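Local atomic coordinates of uncharacterized protein (Legionella longbeachae NSW150, PDB entry 4JZA), a protein that probably hydrolyses the 3-phosphate of phosphatidylinositol 3-phosphate, acting as a Legionella phosphoinositide phosphatase on lipid signals at the host-pathogen interface. Residues Glu18-Leu23 against Pro28-Glu33; Glu33-Lys38 against Thr147-Gln152; Tyr199-Phe204 against Leu306-Trp311; Tyr310-Glu315 against Leu384-Ala389. All blocks are in the same frame, centred on the assembly; numbering follows the deposited sequence.

Contact 1: Glu18-Leu23 against Pro28-Glu33; sequences ELLSAL and PGYILE
Tyr30 reaches back from the chain entering strand 31-35 to lie against Leu20 and Leu23 of helix 17-26, and its ring shows how one aromatic side chain can tie a helix to the strand that follows it. CB leaves the backbone heading for the helix, with CG set between the backbone N and the carbonyl carbon (chi1 76°). Along the ring edge nearer the helix, CD2 of Tyr30 approaches the carbonyl group of Leu23, 3.9 Å from its C atom. One atom further out, Tyr30 CE2 meets the CB of Leu23 at 3.4 Å, the two side chains crossing at about a right angle. CZ still lies beside that same CB, while CD1 of Leu23 reaches the phenol end. At the tip, Tyr30 OH donates a hydrogen bond to Leu20 O, 3.2 Å away. The donor lies in the carbonyl plane on a lone pair, with a C=O...O angle of 110°, so the main chain of the helix is gripped from its flank. CD2 of Leu20 also packs 3.5 Å from Tyr30 OH, and it meets CD1 of Leu32 at the looser distance of 4.3 Å. Tyr30 further touches Ile5 and Val7 of strand 5-10. The arrangement is that of a beta-alpha-beta crossover, in which helix 17-26 links the parallel neighbours 5-10 and 31-35.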
# COMPACT_ATOMS: atom_id res chain seq x y z
N GLU A 18 4.07 19.65 -36.96
CA GLU A 18 5.49 19.80 -36.70
C GLU A 18 5.73 19.47 -35.23
O GLU A 18 6.74 18.84 -34.91
CB GLU A 18 6.01 21.18 -37.10
CG GLU A 18 5.93 21.49 -38.60
CD GLU A 18 4.53 21.93 -39.07
OE1 GLU A 18 4.07 23.04 -38.73
OE2 GLU A 18 3.88 21.15 -39.79
N LEU A 19 4.80 19.84 -34.33
CA LEU A 19 4.97 19.46 -32.92
C LEU A 19 4.61 18.00 -32.70
O LEU A 19 5.40 17.26 -32.13
CB LEU A 19 4.18 20.33 -31.90
CG LEU A 19 3.67 21.75 -32.16
CD1 LEU A 19 2.40 22.00 -31.35
CD2 LEU A 19 4.69 22.81 -31.81
N LEU A 20 3.43 17.56 -33.15
CA LEU A 20 3.07 16.13 -33.01
C LEU A 20 4.23 15.23 -33.40
O LEU A 20 4.42 14.15 -32.84
CB LEU A 20 1.86 15.78 -33.87
CG LEU A 20 0.55 16.50 -33.53
CD1 LEU A 20 -0.57 16.09 -34.49
CD2 LEU A 20 0.14 16.24 -32.08
N SER A 21 4.99 15.69 -34.38
CA SER A 21 6.10 14.97 -34.97
C SER A 21 7.35 15.02 -34.10
O SER A 21 8.10 14.07 -34.04
CB SER A 21 6.40 15.58 -36.35
OG SER A 21 6.91 14.62 -37.23
N ALA A 22 7.59 16.16 -33.44
CA ALA A 22 8.71 16.26 -32.49
C ALA A 22 8.45 15.41 -31.25
O ALA A 22 9.38 14.89 -30.62
CB ALA A 22 8.91 17.70 -32.08
N LEU A 23 7.16 15.30 -30.92
CA LEU A 23 6.71 14.48 -29.84
C LEU A 23 6.96 13.04 -30.23
O LEU A 23 7.53 12.31 -29.44
CB LEU A 23 5.23 14.73 -29.49
CG LEU A 23 4.79 16.05 -28.79
CD1 LEU A 23 3.28 16.06 -28.54
CD2 LEU A 23 5.55 16.26 -27.49
N PRO A 28 8.28 8.03 -28.71
CA PRO A 28 7.71 7.19 -29.76
C PRO A 28 6.59 6.30 -29.21
O PRO A 28 6.72 5.73 -28.09
CB PRO A 28 8.91 6.34 -30.23
CG PRO A 28 10.12 6.89 -29.54
CD PRO A 28 9.63 7.59 -28.33
N GLY A 29 5.50 6.21 -29.97
CA GLY A 29 4.33 5.49 -29.53
C GLY A 29 3.43 6.24 -28.55
O GLY A 29 2.52 5.66 -28.00
N TYR A 30 3.65 7.53 -28.32
CA TYR A 30 2.89 8.24 -27.28
C TYR A 30 1.40 8.31 -27.54
O TYR A 30 0.98 8.29 -28.66
CB TYR A 30 3.42 9.66 -27.08
CG TYR A 30 3.02 10.64 -28.15
CD1 TYR A 30 1.79 11.29 -28.11
CD2 TYR A 30 3.86 10.94 -29.18
CE1 TYR A 30 1.39 12.20 -29.09
CE2 TYR A 30 3.48 11.86 -30.17
CZ TYR A 30 2.25 12.48 -30.12
OH TYR A 30 1.88 13.38 -31.10
N ILE A 31 0.61 8.40 -26.48
CA ILE A 31 -0.83 8.59 -26.54
C ILE A 31 -1.11 10.00 -26.04
O ILE A 31 -0.50 10.45 -25.08
CB ILE A 31 -1.55 7.65 -25.60
CG1 ILE A 31 -1.03 6.23 -25.75
CG2 ILE A 31 -3.04 7.69 -25.84
CD1 ILE A 31 -1.29 5.63 -27.11
N LEU A 32 -2.06 10.67 -26.66
CA LEU A 32 -2.50 11.98 -26.23
C LEU A 32 -3.62 11.83 -25.26
O LEU A 32 -4.47 10.96 -25.41
CB LEU A 32 -3.02 12.82 -27.37
CG LEU A 32 -1.94 13.49 -28.19
CD1 LEU A 32 -2.51 14.05 -29.47
CD2 LEU A 32 -1.27 14.57 -27.34
N GLU A 33 -3.62 12.72 -24.28
CA GLU A 33 -4.65 12.81 -23.26
C GLU A 33 -4.93 14.26 -22.97
O GLU A 33 -4.02 15.05 -22.82
CB GLU A 33 -4.16 12.15 -22.00
CG GLU A 33 -5.17 12.04 -20.91
CD GLU A 33 -4.73 11.04 -19.89
OE1 GLU A 33 -4.52 11.43 -18.74
OE2 GLU A 33 -4.54 9.87 -20.29

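Contact 2: Glu33-Lys38 against Thr147-Gln152; sequences ETYYQK and TLLPMQ
Tyr35 and the main chain of Leu148 are joined by a hydrogen bond, the polar part of a contact that illustrates how a long side chain can connect strands that are not sheet neighbours. Tyr35 OH donates to Leu148 O at 2.9 Å. The hydroxyl does not sit on a carbonyl lone pair: it stands above the carbonyl plane, 42° out of it. Seen from the tyrosine, the acceptor lies at the ring edge and in the ring plane. The aromatic side chain can arrive there because CG stands between the backbone N and the carbonyl carbon (chi1 68°), and CB already points toward strand 144-150.

The apolar contacts gather around the same phenol end. CG2 of Thr147 lies 4.0 Å from Tyr35 CE1, reached by an oblique approach, and CD1 of Leu149 comes to 4.2 Å from Tyr35 CZ, that leucine crossing the tyrosine at about a right angle. The polar end of Thr147 is engaged elsewhere, its OG1 being hydrogen-bonded to His604 and Arg8. Arg8 also makes a cation-pi interaction with the Tyr35 ring, placing a positive charge beside the aromatic group.

The axes of 33-35 and 147-150 approach to 9.3 Å, at 50° to each other. Strand 5-10 occupies the position between them in the mixed sheet: Tyr35 makes backbone hydrogen bonds with Val9 of that strand and with His11 just beyond it, and Pro10 is touched by Tyr35, Leu148 and Pro150. Helix 587-602 packs against Thr147 through Ser602, and strand 159-166 pairs with Thr147 beyond.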
# COMPACT_ATOMS: atom_id res chain seq x y z
N GLU A 33 -3.62 12.72 -24.28
CA GLU A 33 -4.65 12.81 -23.26
C GLU A 33 -4.93 14.26 -22.97
O GLU A 33 -4.02 15.05 -22.82
CB GLU A 33 -4.16 12.15 -22.00
CG GLU A 33 -5.17 12.04 -20.91
CD GLU A 33 -4.73 11.04 -19.89
OE1 GLU A 33 -4.52 11.43 -18.74
OE2 GLU A 33 -4.54 9.87 -20.29
N THR A 34 -6.19 14.60 -22.87
CA THR A 34 -6.59 15.97 -22.68
C THR A 34 -6.79 16.31 -21.21
O THR A 34 -7.36 15.48 -20.45
CB THR A 34 -7.89 16.19 -23.40
OG1 THR A 34 -7.57 16.34 -24.77
CG2 THR A 34 -8.50 17.46 -22.99
N TYR A 35 -6.35 17.50 -20.80
CA TYR A 35 -6.70 18.02 -19.46
C TYR A 35 -7.32 19.41 -19.53
O TYR A 35 -7.18 20.10 -20.53
CB TYR A 35 -5.50 18.02 -18.51
CG TYR A 35 -4.37 19.00 -18.83
CD1 TYR A 35 -3.42 18.72 -19.80
CD2 TYR A 35 -4.22 20.17 -18.12
CE1 TYR A 35 -2.38 19.60 -20.06
CE2 TYR A 35 -3.17 21.05 -18.35
CZ TYR A 35 -2.26 20.76 -19.31
OH TYR A 35 -1.23 21.66 -19.54
N TYR A 36 -8.00 19.81 -18.46
CA TYR A 36 -8.68 21.10 -18.35
C TYR A 36 -8.06 21.97 -17.24
O TYR A 36 -7.14 21.54 -16.56
CB TYR A 36 -10.15 20.85 -18.05
CG TYR A 36 -10.80 19.98 -19.09
CD1 TYR A 36 -10.63 18.58 -19.07
CD2 TYR A 36 -11.57 20.54 -20.10
CE1 TYR A 36 -11.23 17.78 -20.04
CE2 TYR A 36 -12.17 19.76 -21.06
CZ TYR A 36 -12.00 18.38 -21.03
OH TYR A 36 -12.61 17.63 -22.01
N GLN A 37 -8.55 23.19 -17.09
CA GLN A 37 -8.03 24.09 -16.08
C GLN A 37 -8.40 23.57 -14.69
O GLN A 37 -7.63 23.63 -13.72
CB GLN A 37 -8.66 25.48 -16.28
CG GLN A 37 -7.93 26.58 -15.52
CD GLN A 37 -8.74 27.36 -14.46
OE1 GLN A 37 -9.78 26.90 -14.00
NE2 GLN A 37 -8.22 28.53 -14.05
N LYS A 38 -9.61 23.02 -14.64
CA LYS A 38 -10.30 22.68 -13.41
C LYS A 38 -10.10 21.19 -13.15
O LYS A 38 -10.38 20.36 -14.01
CB LYS A 38 -11.75 23.03 -13.64
CG LYS A 38 -12.77 22.63 -12.61
CD LYS A 38 -14.17 22.97 -13.14
CE LYS A 38 -15.27 22.11 -12.51
NZ LYS A 38 -15.64 22.65 -11.17
N THR A 147 3.68 16.29 -19.64
CA THR A 147 2.62 17.29 -19.60
C THR A 147 3.07 18.55 -20.38
O THR A 147 4.04 19.22 -20.05
CB THR A 147 2.19 17.65 -18.16
OG1 THR A 147 1.70 16.47 -17.45
CG2 THR A 147 1.10 18.73 -18.20
N LEU A 148 2.28 18.89 -21.39
CA LEU A 148 2.57 20.02 -22.25
C LEU A 148 1.75 21.23 -21.87
O LEU A 148 0.53 21.18 -21.80
CB LEU A 148 2.30 19.65 -23.70
CG LEU A 148 2.56 20.71 -24.76
CD1 LEU A 148 2.87 20.04 -26.08
CD2 LEU A 148 1.35 21.62 -24.91
N LEU A 149 2.45 22.33 -21.64
CA LEU A 149 1.85 23.60 -21.30
C LEU A 149 2.33 24.67 -22.26
O LEU A 149 3.52 24.77 -22.52
CB LEU A 149 2.25 23.99 -19.88
CG LEU A 149 1.32 24.88 -19.08
CD1 LEU A 149 -0.11 24.40 -19.21
CD2 LEU A 149 1.75 24.89 -17.63
N PRO A 150 1.33 25.50 -22.81
CA PRO A 150 1.86 26.56 -23.68
C PRO A 150 2.37 27.75 -22.87
O PRO A 150 1.66 28.28 -22.04
CB PRO A 150 0.66 26.97 -24.50
CG PRO A 150 -0.43 26.95 -23.52
CD PRO A 150 -0.21 25.64 -22.84
N MSE A 151 3.61 28.14 -23.12
CA MSE A 151 4.20 29.31 -22.51
C MSE A 151 5.24 29.81 -23.44
O MSE A 151 5.87 28.97 -24.09
CB MSE A 151 4.97 28.83 -21.31
CG MSE A 151 4.12 28.74 -20.07
SE MSE A 151 5.42 28.67 -18.61
CE MSE A 151 4.35 27.61 -17.35
N GLN A 152 5.50 31.11 -23.51
CA GLN A 152 6.61 31.59 -24.32
C GLN A 152 7.65 32.25 -23.44
O GLN A 152 7.35 33.22 -22.75
CB GLN A 152 6.12 32.61 -25.34
CG GLN A 152 4.88 32.19 -26.11
CD GLN A 152 4.60 33.10 -27.29
OE1 GLN A 152 5.19 34.17 -27.40
NE2 GLN A 152 3.71 32.67 -28.17

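Contact 3: Tyr199-Phe204 against Leu306-Trp311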
# COMPACT_ATOMS: atom_id res chain seq x y z
N TYR A 199 18.35 -13.62 16.25
CA TYR A 199 19.62 -14.37 16.03
C TYR A 199 19.34 -15.76 15.44
O TYR A 199 20.13 -16.31 14.67
CB TYR A 199 20.49 -14.46 17.31
CG TYR A 199 19.95 -15.39 18.34
CD1 TYR A 199 18.88 -15.02 19.12
CD2 TYR A 199 20.49 -16.68 18.54
CE1 TYR A 199 18.34 -15.87 20.07
CE2 TYR A 199 19.96 -17.53 19.51
CZ TYR A 199 18.88 -17.11 20.29
OH TYR A 199 18.26 -17.87 21.27
N GLN A 200 18.20 -16.31 15.79
CA GLN A 200 17.87 -17.64 15.33
C GLN A 200 17.46 -17.55 13.88
O GLN A 200 17.80 -18.41 13.08
CB GLN A 200 16.76 -18.27 16.18
CG GLN A 200 17.11 -18.46 17.66
CD GLN A 200 15.93 -18.99 18.47
OE1 GLN A 200 15.61 -20.15 18.42
NE2 GLN A 200 15.26 -18.13 19.17
N HIS A 201 16.71 -16.50 13.54
CA HIS A 201 16.35 -16.20 12.15
C HIS A 201 17.61 -16.07 11.30
O HIS A 201 17.64 -16.60 10.17
CB HIS A 201 15.53 -14.89 12.05
CG HIS A 201 14.63 -14.79 10.85
ND1 HIS A 201 13.45 -15.50 10.74
CD2 HIS A 201 14.72 -14.05 9.72
CE1 HIS A 201 12.85 -15.19 9.60
NE2 HIS A 201 13.60 -14.32 8.96
N ALA A 202 18.64 -15.41 11.82
CA ALA A 202 19.85 -15.32 11.05
C ALA A 202 20.49 -16.71 10.85
O ALA A 202 21.03 -17.00 9.75
CB ALA A 202 20.84 -14.38 11.70
N TYR A 203 20.42 -17.55 11.89
CA TYR A 203 21.04 -18.88 11.82
C TYR A 203 20.49 -19.65 10.63
O TYR A 203 21.22 -20.02 9.74
CB TYR A 203 20.83 -19.69 13.12
CG TYR A 203 21.55 -21.03 13.14
CD1 TYR A 203 22.89 -21.09 13.43
CD2 TYR A 203 20.90 -22.19 12.88
CE1 TYR A 203 23.58 -22.27 13.46
CE2 TYR A 203 21.59 -23.40 12.89
CZ TYR A 203 22.93 -23.43 13.19
OH TYR A 203 23.69 -24.60 13.20
N PHE A 204 19.18 -19.84 10.58
CA PHE A 204 18.59 -20.68 9.56
C PHE A 204 18.61 -20.02 8.19
O PHE A 204 18.77 -20.69 7.18
CB PHE A 204 17.14 -21.04 9.93
CG PHE A 204 17.03 -22.02 11.08
CD1 PHE A 204 17.34 -23.36 10.90
CD2 PHE A 204 16.59 -21.61 12.33
CE1 PHE A 204 17.24 -24.26 11.96
CE2 PHE A 204 16.47 -22.50 13.38
CZ PHE A 204 16.79 -23.82 13.20
N LEU A 306 16.59 -19.48 -0.37
CA LEU A 306 15.96 -18.26 -0.77
C LEU A 306 16.37 -17.14 0.17
O LEU A 306 16.75 -17.35 1.28
CB LEU A 306 14.46 -18.43 -0.76
CG LEU A 306 14.01 -19.37 -1.86
CD1 LEU A 306 12.52 -19.70 -1.70
CD2 LEU A 306 14.33 -18.76 -3.21
N PRO A 307 16.30 -15.92 -0.30
CA PRO A 307 16.77 -14.79 0.49
C PRO A 307 15.87 -14.40 1.65
O PRO A 307 14.66 -14.55 1.59
CB PRO A 307 16.79 -13.68 -0.53
CG PRO A 307 15.73 -14.06 -1.50
CD PRO A 307 15.78 -15.53 -1.62
N GLN A 308 16.50 -13.89 2.70
CA GLN A 308 15.83 -13.53 3.94
C GLN A 308 14.74 -12.47 3.74
O GLN A 308 13.71 -12.52 4.39
CB GLN A 308 16.88 -13.09 4.95
CG GLN A 308 16.41 -12.91 6.37
CD GLN A 308 17.54 -12.39 7.26
OE1 GLN A 308 18.53 -11.82 6.78
NE2 GLN A 308 17.39 -12.57 8.57
N TRP A 309 14.92 -11.53 2.82
CA TRP A 309 13.84 -10.60 2.53
C TRP A 309 12.56 -11.30 2.10
O TRP A 309 11.48 -10.80 2.35
CB TRP A 309 14.23 -9.55 1.51
CG TRP A 309 14.47 -10.00 0.12
CD1 TRP A 309 15.67 -10.09 -0.49
CD2 TRP A 309 13.49 -10.34 -0.84
NE1 TRP A 309 15.51 -10.48 -1.78
CE2 TRP A 309 14.17 -10.66 -2.02
CE3 TRP A 309 12.10 -10.41 -0.84
CZ2 TRP A 309 13.49 -11.05 -3.20
CZ3 TRP A 309 11.42 -10.81 -2.02
CH2 TRP A 309 12.12 -11.11 -3.17
N TYR A 310 12.67 -12.45 1.45
CA TYR A 310 11.49 -13.16 0.97
C TYR A 310 10.77 -13.74 2.15
O TYR A 310 9.54 -13.61 2.25
CB TYR A 310 11.89 -14.26 -0.01
CG TYR A 310 10.76 -15.08 -0.45
CD1 TYR A 310 9.79 -14.55 -1.29
CD2 TYR A 310 10.62 -16.40 -0.03
CE1 TYR A 310 8.70 -15.31 -1.70
CE2 TYR A 310 9.53 -17.17 -0.44
CZ TYR A 310 8.57 -16.62 -1.28
OH TYR A 310 7.46 -17.34 -1.71
N TRP A 311 11.51 -14.34 3.08
CA TRP A 311 10.86 -15.08 4.19
C TRP A 311 10.09 -14.19 5.18
O TRP A 311 9.21 -14.66 5.87
CB TRP A 311 11.88 -15.95 4.96
CG TRP A 311 12.54 -17.05 4.13
CD1 TRP A 311 13.85 -17.17 3.87
CD2 TRP A 311 11.89 -18.16 3.49
NE1 TRP A 311 14.07 -18.28 3.09
CE2 TRP A 311 12.88 -18.91 2.86
CE3 TRP A 311 10.58 -18.61 3.41
CZ2 TRP A 311 12.61 -20.05 2.14
CZ3 TRP A 311 10.31 -19.76 2.70
CH2 TRP A 311 11.31 -20.47 2.09
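Two trans torsions bring His201 and Gln308 together, a case in which geometry, not hydrogen bonding, defines a meeting of polar groups. In His201, CG stands opposite the backbone N (chi1 -155°), which swings the imidazole along the helix flank toward the other segment. Gln308 has CG in the corresponding position (chi1 -170°) and a chain extended beyond it, so its amide is carried straight out to the imidazole. The two side chains pass obliquely, with ring and amide planes 23° apart. Gln308 NE2 reaches the ring edge near its plane, 3.3 Å from His201 CD2; because the partner atom is a carbon, the approach is one of packing. Further back, Gln308 CG lies 3.9 Å from His201 CD2, and the amide also approaches the main chain of the next residue, Gln308 NE2 being 4.4 Å from Ala202 CA. On the other side of the imidazole, ND1 makes a weak hydrogen bond to Leu193 O.

Pro307 occupies the N-cap position of the short helix 308-311, and Gln308 is the first residue of that helix. Helix 198-206 belongs to the phosphoinositide phosphatase insertion domain, where Ala202 packs on Ile269 of helix 261-270. Gln308 meanwhile rests against Ala389 and Val390 of helix 388-402, and therefore lies between that helix and helix 198-206.

Contact 4: Tyr310-Glu315 against Leu384-Ala389; sequences YWVLSE and LNWPKA
Val312 and Trp386 form a CH-pi contact between the loop joining helices 308-311 and 315-325 and the turn that opens helix 388-402, and the pair exemplifies how a branched aliphatic residue can seat on an indole. The tight part is centred on Val312 CG2, which lies over one face of the tryptophan. It stands 3.8 Å from the centroid of the six-membered ring and only 16° off the ring normal, with its closest approach of 3.6 Å to Trp386 CE2. The same methyl is 3.7 Å from Trp386 CD2, the other atom of the bond shared by the two rings. Val312 CB sits toward the pyrrole side, 3.9 Å from Trp386 NE1. The indole is presented for this by a first torsion that puts CG beside the backbone N and anti to the carbonyl carbon (chi1 -72°).

Away from the indole face the fit slackens. The other valine branch meets the proline next to the tryptophan, the two side chains sliding past each other in opposite directions. Val312 and Trp386 both remain partly accessible to solvent, and Asn385 and Lys388, which bracket Trp386 and Pro387 in the sequence, are exposed, so this is a surface contact and not a sealed core. Helix 198-206 supplies further packing, with His201 touching both Val312 and Pro387, while Glu198 accepts a hydrogen bond from the backbone N of Lys388. Each segment also leads into a helix: Ser314 is the N-cap of 315-325 and Pro387 that of 388-402. Where the looser branch ends, Val312 CG1 lies 4.1 Å from Pro387 CD.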
# COMPACT_ATOMS: atom_id res chain seq x y z
N TYR A 310 12.67 -12.45 1.45
CA TYR A 310 11.49 -13.16 0.97
C TYR A 310 10.77 -13.74 2.15
O TYR A 310 9.54 -13.61 2.25
CB TYR A 310 11.89 -14.26 -0.01
CG TYR A 310 10.76 -15.08 -0.45
CD1 TYR A 310 9.79 -14.55 -1.29
CD2 TYR A 310 10.62 -16.40 -0.03
CE1 TYR A 310 8.70 -15.31 -1.70
CE2 TYR A 310 9.53 -17.17 -0.44
CZ TYR A 310 8.57 -16.62 -1.28
OH TYR A 310 7.46 -17.34 -1.71
N TRP A 311 11.51 -14.34 3.08
CA TRP A 311 10.86 -15.08 4.19
C TRP A 311 10.09 -14.19 5.18
O TRP A 311 9.21 -14.66 5.87
CB TRP A 311 11.88 -15.95 4.96
CG TRP A 311 12.54 -17.05 4.13
CD1 TRP A 311 13.85 -17.17 3.87
CD2 TRP A 311 11.89 -18.16 3.49
NE1 TRP A 311 14.07 -18.28 3.09
CE2 TRP A 311 12.88 -18.91 2.86
CE3 TRP A 311 10.58 -18.61 3.41
CZ2 TRP A 311 12.61 -20.05 2.14
CZ3 TRP A 311 10.31 -19.76 2.70
CH2 TRP A 311 11.31 -20.47 2.09
N VAL A 312 10.44 -12.92 5.28
CA VAL A 312 9.69 -12.02 6.17
C VAL A 312 8.36 -11.51 5.55
O VAL A 312 7.47 -10.98 6.25
CB VAL A 312 10.57 -10.86 6.65
CG1 VAL A 312 11.78 -11.39 7.39
CG2 VAL A 312 11.01 -9.98 5.49
N LEU A 313 8.19 -11.70 4.24
CA LEU A 313 6.94 -11.32 3.65
C LEU A 313 5.82 -12.08 4.36
O LEU A 313 6.02 -13.19 4.77
CB LEU A 313 6.93 -11.64 2.16
CG LEU A 313 7.84 -10.82 1.27
CD1 LEU A 313 7.70 -11.27 -0.15
CD2 LEU A 313 7.51 -9.35 1.38
N SER A 314 4.67 -11.43 4.55
CA SER A 314 3.48 -12.07 5.00
C SER A 314 3.07 -13.10 3.99
O SER A 314 3.50 -13.10 2.85
CB SER A 314 2.36 -11.05 5.12
OG SER A 314 1.89 -10.62 3.84
N GLU A 315 2.20 -13.99 4.40
CA GLU A 315 1.84 -15.05 3.52
C GLU A 315 1.06 -14.54 2.29
O GLU A 315 1.21 -15.02 1.18
CB GLU A 315 1.04 -16.10 4.28
CG GLU A 315 0.79 -17.32 3.43
CD GLU A 315 -0.23 -18.27 4.02
OE1 GLU A 315 0.15 -19.46 4.17
OE2 GLU A 315 -1.38 -17.86 4.29
N LEU A 384 10.34 -1.86 9.61
CA LEU A 384 10.97 -1.38 10.84
C LEU A 384 10.96 -2.42 11.96
O LEU A 384 11.67 -2.26 12.97
CB LEU A 384 10.32 -0.09 11.32
CG LEU A 384 10.37 1.07 10.33
CD1 LEU A 384 9.61 2.22 10.94
CD2 LEU A 384 11.81 1.47 10.03
N ASN A 385 10.18 -3.48 11.80
CA ASN A 385 10.21 -4.58 12.74
C ASN A 385 10.87 -5.82 12.21
O ASN A 385 10.87 -6.83 12.87
CB ASN A 385 8.80 -4.89 13.20
CG ASN A 385 8.23 -3.77 14.06
OD1 ASN A 385 8.89 -3.23 14.97
ND2 ASN A 385 7.01 -3.41 13.77
N TRP A 386 11.46 -5.73 11.03
CA TRP A 386 12.16 -6.85 10.45
C TRP A 386 13.57 -6.90 10.97
O TRP A 386 14.02 -5.95 11.56
CB TRP A 386 12.20 -6.69 8.95
CG TRP A 386 10.93 -6.89 8.29
CD1 TRP A 386 9.81 -7.52 8.79
CD2 TRP A 386 10.62 -6.55 6.94
NE1 TRP A 386 8.81 -7.57 7.82
CE2 TRP A 386 9.29 -6.99 6.67
CE3 TRP A 386 11.34 -5.91 5.92
CZ2 TRP A 386 8.69 -6.82 5.45
CZ3 TRP A 386 10.75 -5.72 4.71
CH2 TRP A 386 9.42 -6.18 4.47
N PRO A 387 14.29 -8.00 10.75
CA PRO A 387 15.72 -8.04 11.16
C PRO A 387 16.54 -6.91 10.58
O PRO A 387 16.29 -6.49 9.48
CB PRO A 387 16.22 -9.36 10.55
CG PRO A 387 15.00 -10.22 10.56
CD PRO A 387 13.82 -9.32 10.31
N LYS A 388 17.56 -6.47 11.31
CA LYS A 388 18.43 -5.43 10.79
C LYS A 388 18.98 -5.79 9.41
O LYS A 388 19.21 -4.91 8.59
CB LYS A 388 19.59 -5.15 11.75
CG LYS A 388 19.18 -4.35 12.97
CD LYS A 388 20.37 -3.59 13.56
CE LYS A 388 19.91 -2.55 14.59
NZ LYS A 388 18.83 -3.07 15.51
N ALA A 389 19.19 -7.06 9.14
CA ALA A 389 19.83 -7.45 7.90
C ALA A 389 18.94 -7.25 6.68
O ALA A 389 19.44 -6.86 5.65
CB ALA A 389 20.30 -8.91 7.96

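Overall arrangement
The four contacts fall into two pairs, in series along the chain. Contacts 1 and 2 share Glu33 and strand 31-35, an outermost strand of the mixed sheet, and their centres are 14 Å apart. Contacts 3 and 4, about 8 Å apart between centres, share Tyr310 and Trp311 and touch directly, for instance through Gln308 and Pro387. Between the pairs, the centres are 44 to 50 Å apart and the nearest atoms about 31 to 32 Å. One pair thus ties the edge of the sheet to its crossover helix and to strand 144-150, while the other joins the insertion domain to helices 308-311 and 388-402, linking separate regions of the phosphatase.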